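Local coordinates for protein plasma serine protease inhibitor (Homo sapiens, PDB 3DY0) that inhibits serine proteases in body fluids in a heparin-dependent way, binding irreversibly to their active-site serine as they cleave its reactive-centre loop, at residues 288-296 with 303-311; 167-175 with 221-231. All coordinates share one frame; numbering follows the deposited sequence. Where two conformers were deposited one is given.

Contact 1: 288-296 with 303-311; sequences SNVFTSHAD and HSNIQVSEM
Val290 and Phe291 lie against Val308, and the one direct hydrogen bond between the segments, from Val308 N to Val290 O, measures 3.0 Å with 168° at the hydrogen. Next to it, Phe291 CA-H points at Val308 O, 3.3 Å away with 148° at the hydrogen; the same oxygen also sits at the edge of the Phe291 ring, in its plane.

The apolar contacts gather round Val308. Its two methyls divide the work: Val308 CG1 meets Phe291 CE1 at 3.6 Å, Val308 CG2 meets Val290 CG2 at 3.7 Å. The other methyl of Val290, CG1, lies 3.6 Å above the centre of the Phe291 ring. Leu43 of helix 33-45 packs on both Val290 and Val308.

In serpin terms this is the end of the central sheet where strand 307-319 begins. Backbone bonds from Gln307 and Ser309 serve strand 323-335, whereas Val308 N turns the other way, to the loop that follows strand 259-277.

Polar contacts follow. Gln307, with chi1 at 55°, carries its CG between its own N and carbonyl carbon, and the amide then runs beside the Thr292 carbonyl. Gln307 OE1 stands 3.3 Å from Ser293 N at a poor angle, hence contact without a hydrogen bond. The type I turn from Thr292 to Ala295 carries an ST turn, His294 N donating to Thr292 OG1.

Water joins the outer parts: one molecule donates to Ser293 O (2.7 Å) and Asn305 OD1 (2.6 Å), another to Ala295 O and Ile306 O. Asn305 ND2 bonds to the terminal carboxylate of Phe336.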
# COMPACT_ATOMS: atom_id res chain seq x y z
N SER A 288 -10.93 14.95 5.14
CA SER A 288 -11.93 15.39 4.18
C SER A 288 -11.76 16.79 3.57
O SER A 288 -11.98 16.98 2.38
CB SER A 288 -13.31 15.31 4.83
OG SER A 288 -13.41 16.23 5.91
N ASN A 289 -11.37 17.76 4.39
CA ASN A 289 -11.23 19.13 3.91
C ASN A 289 -10.36 19.33 2.68
O ASN A 289 -10.68 20.14 1.80
CB ASN A 289 -10.73 20.03 5.04
CG ASN A 289 -11.80 20.31 6.08
OD1 ASN A 289 -12.62 19.44 6.40
ND2 ASN A 289 -11.79 21.52 6.61
N VAL A 290 -9.26 18.59 2.59
CA VAL A 290 -8.35 18.73 1.47
C VAL A 290 -8.99 18.45 0.11
O VAL A 290 -8.47 18.87 -0.93
CB VAL A 290 -7.11 17.82 1.69
CG1 VAL A 290 -7.50 16.36 1.50
CG2 VAL A 290 -5.98 18.23 0.76
N PHE A 291 -10.12 17.76 0.11
CA PHE A 291 -10.82 17.42 -1.13
C PHE A 291 -11.97 18.37 -1.43
O PHE A 291 -12.76 18.13 -2.35
CB PHE A 291 -11.39 16.00 -1.04
CG PHE A 291 -10.37 14.95 -0.72
CD1 PHE A 291 -9.33 14.68 -1.61
CD2 PHE A 291 -10.44 14.23 0.47
CE1 PHE A 291 -8.38 13.70 -1.32
CE2 PHE A 291 -9.48 13.25 0.77
CZ PHE A 291 -8.45 12.99 -0.12
N THR A 292 -12.08 19.44 -0.65
CA THR A 292 -13.17 20.40 -0.82
C THR A 292 -12.70 21.79 -1.23
O THR A 292 -11.51 22.07 -1.29
CB THR A 292 -13.98 20.54 0.48
OG1 THR A 292 -13.21 21.26 1.44
CG2 THR A 292 -14.33 19.16 1.03
N SER A 293 -13.66 22.67 -1.52
CA SER A 293 -13.31 24.03 -1.91
C SER A 293 -12.81 24.80 -0.69
O SER A 293 -12.34 25.93 -0.81
CB SER A 293 -14.52 24.75 -2.53
OG SER A 293 -15.44 25.16 -1.53
N HIS A 294 -12.92 24.18 0.48
CA HIS A 294 -12.46 24.81 1.72
C HIS A 294 -11.10 24.26 2.13
O HIS A 294 -10.65 24.45 3.26
CB HIS A 294 -13.46 24.59 2.85
CG HIS A 294 -14.57 25.60 2.86
ND1 HIS A 294 -15.38 25.83 1.78
CD2 HIS A 294 -14.98 26.46 3.83
CE1 HIS A 294 -16.24 26.79 2.07
NE2 HIS A 294 -16.02 27.19 3.31
N ALA A 295 -10.45 23.58 1.19
CA ALA A 295 -9.13 23.03 1.45
C ALA A 295 -8.15 24.17 1.71
O ALA A 295 -8.21 25.20 1.03
CB ALA A 295 -8.66 22.22 0.26
N ASP A 296 -7.28 23.99 2.69
CA ASP A 296 -6.26 24.99 2.97
C ASP A 296 -4.96 24.38 2.47
O ASP A 296 -4.33 23.57 3.16
CB ASP A 296 -6.15 25.28 4.47
CG ASP A 296 -5.07 26.30 4.80
OD1 ASP A 296 -4.32 26.70 3.88
OD2 ASP A 296 -4.97 26.71 5.98
N HIS A 303 -2.23 30.28 -5.21
CA HIS A 303 -3.30 30.39 -6.20
C HIS A 303 -4.61 30.04 -5.52
O HIS A 303 -4.68 29.11 -4.71
CB HIS A 303 -3.04 29.44 -7.37
CG HIS A 303 -3.94 29.66 -8.54
ND1 HIS A 303 -5.31 29.51 -8.46
CD2 HIS A 303 -3.67 30.02 -9.82
CE1 HIS A 303 -5.84 29.77 -9.64
NE2 HIS A 303 -4.87 30.08 -10.48
N SER A 304 -5.67 30.78 -5.85
CA SER A 304 -6.98 30.56 -5.26
C SER A 304 -7.66 29.27 -5.74
O SER A 304 -7.39 28.78 -6.84
CB SER A 304 -7.91 31.74 -5.56
OG SER A 304 -7.52 32.90 -4.85
N ASN A 305 -8.54 28.75 -4.89
CA ASN A 305 -9.32 27.55 -5.17
C ASN A 305 -8.52 26.30 -5.52
O ASN A 305 -8.93 25.52 -6.39
CB ASN A 305 -10.31 27.85 -6.30
CG ASN A 305 -11.42 26.81 -6.39
OD1 ASN A 305 -12.15 26.58 -5.43
ND2 ASN A 305 -11.55 26.18 -7.55
N ILE A 306 -7.40 26.09 -4.84
CA ILE A 306 -6.61 24.89 -5.10
C ILE A 306 -7.07 23.81 -4.12
O ILE A 306 -7.18 24.04 -2.92
CB ILE A 306 -5.09 25.13 -4.91
CG1 ILE A 306 -4.32 23.85 -5.25
CG2 ILE A 306 -4.80 25.58 -3.48
CD1 ILE A 306 -2.81 23.99 -5.18
N GLN A 307 -7.34 22.62 -4.65
CA GLN A 307 -7.79 21.50 -3.83
C GLN A 307 -7.43 20.20 -4.52
O GLN A 307 -7.02 20.20 -5.68
CB GLN A 307 -9.31 21.58 -3.65
CG GLN A 307 -10.07 21.63 -4.97
CD GLN A 307 -11.52 22.07 -4.80
OE1 GLN A 307 -12.36 21.32 -4.29
NE2 GLN A 307 -11.81 23.29 -5.22
N VAL A 308 -7.56 19.10 -3.80
CA VAL A 308 -7.26 17.80 -4.37
C VAL A 308 -8.56 17.23 -4.92
O VAL A 308 -9.51 17.00 -4.18
CB VAL A 308 -6.68 16.85 -3.31
CG1 VAL A 308 -6.50 15.45 -3.89
CG2 VAL A 308 -5.35 17.39 -2.80
N SER A 309 -8.60 17.03 -6.24
CA SER A 309 -9.79 16.48 -6.88
C SER A 309 -9.91 15.00 -6.59
O SER A 309 -11.01 14.48 -6.35
CB SER A 309 -9.73 16.71 -8.40
OG SER A 309 -8.52 16.24 -8.95
N GLU A 310 -8.78 14.30 -6.60
CA GLU A 310 -8.80 12.88 -6.30
C GLU A 310 -7.42 12.35 -5.95
O GLU A 310 -6.40 12.99 -6.23
CB GLU A 310 -9.40 12.10 -7.48
CG GLU A 310 -8.60 12.15 -8.78
CD GLU A 310 -9.41 11.63 -9.97
OE1 GLU A 310 -10.27 12.39 -10.48
OE2 GLU A 310 -9.20 10.47 -10.38
N MET A 311 -7.40 11.19 -5.31
CA MET A 311 -6.15 10.54 -4.94
C MET A 311 -6.35 9.09 -5.36
O MET A 311 -6.99 8.31 -4.65
CB MET A 311 -5.92 10.61 -3.43
CG MET A 311 -4.55 10.08 -3.03
SD MET A 311 -4.25 10.06 -1.26
CE MET A 311 -3.99 11.80 -0.96
O HOH W 1 -12.60 16.20 -4.41
O HOH W 2 -12.00 27.54 -2.97
O HOH W 3 -7.84 26.31 -1.92

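Contact 2: 167-175 with 221-231; sequences IFFKAKWET and VPYQGNATALF
Trp173 and Tyr223 form the dense side of this contact, where they and Phe169 make an aromatic cluster with the tyrosine in the middle. The six-membered ring of Trp173 is almost parallel to that of Tyr223 (7° between planes, centroids 4.5 Å apart) but offset enough to share little area; Tyr223 CE1 lies 3.3 Å from Trp173 CZ3. On the other side of the tyrosine plane from Trp173, the edge of Phe169 meets the Tyr223 face in a T-shaped pair at 74°, led by Phe169 CZ at 3.8 Å from Tyr223 CD2. Trp173 has its CG anti to the carbonyl carbon (chi1 -68°), which swings the indole across to Val221 CG1, 3.5 Å from Trp173 CE3, with Ala229 CB in plane at its edge. The polar ends are tied outside the cluster, Trp173 NE1 to Asp320 O and Tyr223 OH to Thr324 OG1.

Two backbone bonds, Gln224 N to Lys172 O and Glu174 N to Pro222 O, both 2.9 Å, bracket Trp173 and Tyr223 as an antiparallel non-hydrogen-bonded pair, a single bridge.

Beyond that bridge the packing is thin and watery. The aliphatic chain of Lys172 runs alongside Gln224, with Lys172 CD 3.8 Å from Gln224 NE2. Glu174 lies across Pro222, Glu174 OE1 3.5 Å from Pro222 CG and its CB also near that carbon. One water donates to Glu174 O and Gln224 OE1; another accepts from Lys172 N and, weakly, from Gln224 NE2, which also donates to Gly88 O.

A tryptophan just past the end of strand 159-172, close to where strand 323-335 enters the sheet and packed on strands 216-222 and 228-234, is consistent with the breach region of the serpin fold.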
# COMPACT_ATOMS: atom_id res chain seq x y z
N ILE A 167 6.03 2.48 -5.53
CA ILE A 167 6.78 1.51 -4.75
C ILE A 167 6.85 0.23 -5.59
O ILE A 167 5.87 -0.16 -6.23
CB ILE A 167 6.11 1.23 -3.37
CG1 ILE A 167 6.93 0.19 -2.60
CG2 ILE A 167 4.67 0.77 -3.56
CD1 ILE A 167 6.47 -0.03 -1.16
N PHE A 168 8.03 -0.38 -5.61
CA PHE A 168 8.22 -1.62 -6.35
C PHE A 168 8.98 -2.61 -5.47
O PHE A 168 10.02 -2.28 -4.91
CB PHE A 168 9.02 -1.40 -7.64
CG PHE A 168 9.32 -2.67 -8.38
CD1 PHE A 168 8.34 -3.28 -9.16
CD2 PHE A 168 10.55 -3.29 -8.26
CE1 PHE A 168 8.58 -4.49 -9.80
CE2 PHE A 168 10.81 -4.50 -8.90
CZ PHE A 168 9.82 -5.10 -9.67
N PHE A 169 8.45 -3.83 -5.37
CA PHE A 169 9.05 -4.88 -4.56
C PHE A 169 9.15 -6.19 -5.34
O PHE A 169 8.19 -6.63 -5.97
CB PHE A 169 8.21 -5.08 -3.29
CG PHE A 169 8.60 -6.28 -2.47
CD1 PHE A 169 7.98 -7.51 -2.66
CD2 PHE A 169 9.56 -6.16 -1.46
CE1 PHE A 169 8.31 -8.61 -1.86
CE2 PHE A 169 9.89 -7.26 -0.67
CZ PHE A 169 9.27 -8.48 -0.87
N LYS A 170 10.33 -6.80 -5.30
CA LYS A 170 10.52 -8.08 -5.97
C LYS A 170 11.51 -8.87 -5.14
O LYS A 170 12.60 -8.39 -4.85
CB LYS A 170 11.06 -7.91 -7.39
CG LYS A 170 11.33 -9.25 -8.07
CD LYS A 170 11.82 -9.09 -9.49
CE LYS A 170 12.21 -10.45 -10.08
NZ LYS A 170 12.77 -10.31 -11.46
N ALA A 171 11.11 -10.07 -4.74
CA ALA A 171 12.00 -10.90 -3.94
C ALA A 171 11.71 -12.37 -4.15
O ALA A 171 10.59 -12.77 -4.45
CB ALA A 171 11.83 -10.55 -2.47
N LYS A 172 12.75 -13.18 -4.01
CA LYS A 172 12.61 -14.62 -4.12
C LYS A 172 12.34 -15.10 -2.71
O LYS A 172 12.77 -14.46 -1.74
CB LYS A 172 13.92 -15.26 -4.59
CG LYS A 172 14.38 -14.84 -5.97
CD LYS A 172 15.75 -15.41 -6.26
CE LYS A 172 16.19 -15.09 -7.68
NZ LYS A 172 17.57 -15.60 -7.94
N TRP A 173 11.61 -16.20 -2.58
CA TRP A 173 11.37 -16.76 -1.25
C TRP A 173 12.74 -17.23 -0.80
O TRP A 173 13.58 -17.56 -1.64
CB TRP A 173 10.46 -17.98 -1.31
CG TRP A 173 9.05 -17.71 -1.72
CD1 TRP A 173 8.41 -18.20 -2.82
CD2 TRP A 173 8.09 -16.92 -1.02
NE1 TRP A 173 7.11 -17.76 -2.85
CE2 TRP A 173 6.89 -16.97 -1.75
CE3 TRP A 173 8.13 -16.16 0.16
CZ2 TRP A 173 5.73 -16.30 -1.35
CZ3 TRP A 173 6.97 -15.50 0.57
CH2 TRP A 173 5.79 -15.57 -0.19
N GLU A 174 12.98 -17.26 0.50
CA GLU A 174 14.26 -17.75 1.01
C GLU A 174 14.34 -19.21 0.55
O GLU A 174 15.40 -19.69 0.14
CB GLU A 174 14.29 -17.67 2.53
CG GLU A 174 15.61 -18.08 3.14
CD GLU A 174 15.64 -17.90 4.64
OE1 GLU A 174 14.81 -18.54 5.33
OE2 GLU A 174 16.48 -17.12 5.13
N THR A 175 13.21 -19.90 0.63
CA THR A 175 13.10 -21.29 0.20
C THR A 175 11.91 -21.35 -0.76
O THR A 175 10.77 -21.10 -0.36
CB THR A 175 12.83 -22.24 1.38
OG1 THR A 175 13.94 -22.18 2.29
CG2 THR A 175 12.64 -23.67 0.89
N VAL A 221 6.49 -16.41 6.13
CA VAL A 221 7.25 -17.05 5.05
C VAL A 221 8.29 -16.02 4.63
O VAL A 221 7.96 -15.01 4.00
CB VAL A 221 6.35 -17.41 3.85
CG1 VAL A 221 7.15 -18.21 2.83
CG2 VAL A 221 5.14 -18.20 4.33
N PRO A 222 9.56 -16.27 4.95
CA PRO A 222 10.65 -15.34 4.62
C PRO A 222 11.10 -15.19 3.17
O PRO A 222 11.07 -16.13 2.38
CB PRO A 222 11.78 -15.84 5.51
CG PRO A 222 11.58 -17.32 5.48
CD PRO A 222 10.08 -17.46 5.66
N TYR A 223 11.49 -13.97 2.83
CA TYR A 223 12.02 -13.66 1.51
C TYR A 223 13.53 -13.60 1.68
O TYR A 223 14.02 -13.54 2.81
CB TYR A 223 11.56 -12.28 1.04
CG TYR A 223 10.10 -12.21 0.67
CD1 TYR A 223 9.62 -12.88 -0.46
CD2 TYR A 223 9.20 -11.49 1.45
CE1 TYR A 223 8.28 -12.84 -0.80
CE2 TYR A 223 7.85 -11.44 1.12
CZ TYR A 223 7.40 -12.12 -0.00
OH TYR A 223 6.07 -12.08 -0.33
N GLN A 224 14.26 -13.64 0.57
CA GLN A 224 15.70 -13.51 0.66
C GLN A 224 15.85 -12.08 1.14
O GLN A 224 15.26 -11.16 0.56
CB GLN A 224 16.35 -13.67 -0.72
CG GLN A 224 16.63 -15.11 -1.10
CD GLN A 224 17.46 -15.22 -2.36
OE1 GLN A 224 18.08 -16.25 -2.61
NE2 GLN A 224 17.47 -14.16 -3.16
N GLY A 225 16.63 -11.87 2.19
CA GLY A 225 16.79 -10.53 2.73
C GLY A 225 16.01 -10.41 4.02
O GLY A 225 15.57 -11.42 4.57
N ASN A 226 15.80 -9.19 4.49
CA ASN A 226 15.10 -8.97 5.75
C ASN A 226 13.57 -9.00 5.66
O ASN A 226 12.90 -9.12 6.69
CB ASN A 226 15.54 -7.64 6.37
CG ASN A 226 15.19 -7.54 7.85
OD1 ASN A 226 15.34 -6.48 8.47
ND2 ASN A 226 14.73 -8.64 8.43
N ALA A 227 13.01 -8.90 4.46
CA ALA A 227 11.55 -8.89 4.32
C ALA A 227 10.89 -10.25 4.53
O ALA A 227 11.51 -11.30 4.36
CB ALA A 227 11.16 -8.33 2.95
N THR A 228 9.62 -10.23 4.90
CA THR A 228 8.88 -11.47 5.09
C THR A 228 7.42 -11.27 4.73
O THR A 228 6.91 -10.15 4.74
CB THR A 228 8.95 -11.99 6.54
OG1 THR A 228 8.30 -13.26 6.63
CG2 THR A 228 8.25 -11.03 7.49
N ALA A 229 6.76 -12.37 4.39
CA ALA A 229 5.36 -12.33 4.05
C ALA A 229 4.67 -12.95 5.25
O ALA A 229 5.22 -13.85 5.89
CB ALA A 229 5.07 -13.16 2.80
N LEU A 230 3.48 -12.46 5.57
CA LEU A 230 2.70 -13.00 6.67
C LEU A 230 1.35 -13.38 6.07
O LEU A 230 0.71 -12.55 5.43
CB LEU A 230 2.48 -11.95 7.77
CG LEU A 230 3.11 -12.22 9.14
CD1 LEU A 230 4.62 -12.10 9.04
CD2 LEU A 230 2.56 -11.24 10.16
N PHE A 231 0.94 -14.63 6.26
CA PHE A 231 -0.33 -15.09 5.73
C PHE A 231 -1.20 -15.43 6.93
O PHE A 231 -0.78 -16.19 7.81
CB PHE A 231 -0.13 -16.30 4.81
CG PHE A 231 0.62 -15.97 3.55
CD1 PHE A 231 1.95 -16.34 3.40
CD2 PHE A 231 -0.01 -15.28 2.52
CE1 PHE A 231 2.66 -16.01 2.24
CE2 PHE A 231 0.69 -14.95 1.35
CZ PHE A 231 2.03 -15.32 1.21
O HOH W 4 15.39 -12.13 -3.99
O HOH W 5 17.88 -18.61 -0.51
O HOH W 6 15.83 -14.48 5.35
O HOH W 7 10.93 -18.93 2.21

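How the contacts relate
After the N-terminal helices and strand 90-99, the chain reaches contact 2 through strand 159-172, and that contact closes when residues 221-231 return after strands 183-188 and 194-211. It then passes helices 239-245 and 248-257 and strand 259-277 before contact 1 closes a short loop, with six residues between its segments. The loops follow in series, neither nesting nor crossing. Contacts 1 and 2 lie on opposite sides of the chain's centre, with their centres 38 Å apart. Strand 323-335, antiparallel to both 159-172 and 307-319, links them: contact 2 ties the end of strand 159-172 to strands 216-222 and 228-234, beside the start of strand 323-335, and contact 1 adjoins its C-terminal end.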